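Local coordinates for protein 3-oxoadipate enol-lactonase (Burkholderia xenovorans, PDB 2XUA) that probably hydrolyses 3-oxoadipate enol-lactone in catechol breakdown, and holds laevulinic acid in its pocket in this crystal, at residues Tyr73-Leu78 and Ala196-Glu201. Numbering follows the deposited sequence.
Sequences YTIEQL and ADLRPE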
# COMPACT_ATOMS: atom_id res chain seq x y z
N TYR B 73 -8.95 -5.41 22.38
CA TYR B 73 -7.52 -5.70 22.49
C TYR B 73 -7.00 -4.91 23.65
O TYR B 73 -7.66 -3.98 24.17
CB TYR B 73 -6.72 -5.33 21.21
CG TYR B 73 -7.21 -5.98 19.96
CD1 TYR B 73 -7.85 -7.21 19.98
CD2 TYR B 73 -6.98 -5.39 18.72
CE1 TYR B 73 -8.29 -7.80 18.81
CE2 TYR B 73 -7.39 -5.97 17.57
CZ TYR B 73 -8.05 -7.18 17.60
OH TYR B 73 -8.49 -7.73 16.42
N THR B 74 -5.80 -5.25 24.06
CA THR B 74 -5.22 -4.53 25.17
C THR B 74 -3.84 -4.10 24.78
O THR B 74 -3.23 -4.70 23.87
CB THR B 74 -5.14 -5.42 26.43
OG1 THR B 74 -4.20 -6.49 26.20
CG2 THR B 74 -6.54 -6.02 26.77
N ILE B 75 -3.33 -3.08 25.49
CA ILE B 75 -1.94 -2.60 25.34
C ILE B 75 -0.90 -3.73 25.61
O ILE B 75 0.20 -3.74 24.98
CB ILE B 75 -1.68 -1.31 26.15
CG1 ILE B 75 -0.35 -0.64 25.79
CG2 ILE B 75 -1.71 -1.59 27.74
CD1 ILE B 75 -0.21 -0.21 24.31
N GLU B 76 -1.28 -4.68 26.49
CA GLU B 76 -0.46 -5.89 26.72
C GLU B 76 -0.47 -6.85 25.55
O GLU B 76 0.54 -7.55 25.31
CB GLU B 76 -0.88 -6.70 27.98
CG GLU B 76 -0.68 -5.98 29.28
CD GLU B 76 -1.72 -4.90 29.56
OE1 GLU B 76 -2.87 -5.06 29.14
OE2 GLU B 76 -1.37 -3.87 30.18
N GLN B 77 -1.57 -6.95 24.83
CA GLN B 77 -1.54 -7.78 23.65
C GLN B 77 -0.62 -7.07 22.62
O GLN B 77 0.23 -7.71 21.95
CB GLN B 77 -2.92 -7.98 23.05
CG GLN B 77 -3.73 -9.15 23.68
CD GLN B 77 -5.19 -9.02 23.35
OE1 GLN B 77 -5.66 -7.91 23.13
NE2 GLN B 77 -5.92 -10.15 23.30
N LEU B 78 -0.78 -5.77 22.50
CA LEU B 78 -0.01 -5.02 21.50
C LEU B 78 1.47 -5.04 21.77
O LEU B 78 2.28 -5.10 20.84
CB LEU B 78 -0.55 -3.58 21.35
CG LEU B 78 -2.03 -3.40 20.97
CD1 LEU B 78 -2.32 -1.93 21.12
CD2 LEU B 78 -2.37 -3.86 19.53
N ALA B 196 -5.59 2.22 27.91
CA ALA B 196 -4.19 2.36 28.25
C ALA B 196 -3.90 3.75 28.74
O ALA B 196 -4.00 4.75 28.02
CB ALA B 196 -3.27 2.03 27.04
N ASP B 197 -3.52 3.84 29.98
CA ASP B 197 -3.07 5.11 30.48
C ASP B 197 -1.70 4.82 31.03
O ASP B 197 -1.55 4.24 32.14
CB ASP B 197 -4.04 5.63 31.53
CG ASP B 197 -3.58 6.93 32.13
OD1 ASP B 197 -2.46 7.39 31.82
OD2 ASP B 197 -4.34 7.45 32.97
N LEU B 198 -0.70 5.18 30.23
CA LEU B 198 0.68 4.90 30.58
C LEU B 198 1.37 6.06 31.26
O LEU B 198 2.58 6.05 31.45
CB LEU B 198 1.50 4.41 29.37
CG LEU B 198 1.40 2.97 28.86
CD1 LEU B 198 0.28 2.13 29.37
CD2 LEU B 198 1.45 2.90 27.33
N ARG B 199 0.58 7.06 31.65
CA ARG B 199 1.14 8.19 32.32
C ARG B 199 1.89 7.83 33.63
O ARG B 199 2.92 8.40 33.88
CB ARG B 199 0.05 9.25 32.59
CG ARG B 199 -0.21 10.20 31.40
CD ARG B 199 -1.32 11.18 31.75
NE ARG B 199 -2.57 10.45 31.85
CZ ARG B 199 -3.70 10.93 32.35
NH1 ARG B 199 -3.75 12.16 32.84
NH2 ARG B 199 -4.78 10.17 32.38
N PRO B 200 1.37 6.92 34.47
CA PRO B 200 2.20 6.66 35.70
C PRO B 200 3.53 5.94 35.39
O PRO B 200 4.52 6.15 36.08
CB PRO B 200 1.30 5.74 36.55
CG PRO B 200 -0.10 6.02 36.08
CD PRO B 200 0.09 6.20 34.54
N GLU B 201 3.54 5.15 34.30
CA GLU B 201 4.72 4.36 33.89
C GLU B 201 5.82 5.13 33.15
O GLU B 201 6.95 4.65 33.03
CB GLU B 201 4.27 3.19 33.00
CG GLU B 201 3.55 2.06 33.72
CD GLU B 201 3.22 0.89 32.83
OE1 GLU B 201 4.17 0.25 32.28
OE2 GLU B 201 1.99 0.60 32.67
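Between Ala196 and Leu198, the two residues that meet Ile75, Asp197 OD1 accepts two bonds from Arg199, whose backbone N and NE approach from opposite faces of the carboxylate plane. The backbone N of Arg199 lies 3.1 Å from OD1 of Asp197 on its anti side and closes an Asx turn; the side-chain NE comes to the syn side. Arg199 NH2 completes a side-on salt bridge, 2.8 Å from Asp197 OD2 but well above the carboxylate plane. These bonds are consistent with a well-defined bend in the loop at Asp197, while the contact itself is wholly apolar and buried. Ile75 presents its branch point, with CB 3.8 Å from Ala196 CB and the methyl CG2 close beside it. With CG1 anti to the backbone N (chi1 -168°), the other branch passes the same methyl and approaches Leu198 CD2 at 4.3 Å. On the helix side, Thr74 and Gln77 form a capping box: Gln77 N donates to Thr74 OG1 (3.0 Å), and Thr74 N to Gln77 OE1 (2.8 Å). Glu76 and Glu201 both form salt bridges to Arg112, which probably offsets their like charges. The contact thus joins the start of helix 75-88 to the loop leading from helix 183-195 to strand 209-214 of the alpha/beta hydrolase sheet, with Leu198 also packed on Leu104 and Val107 of helix 101-112.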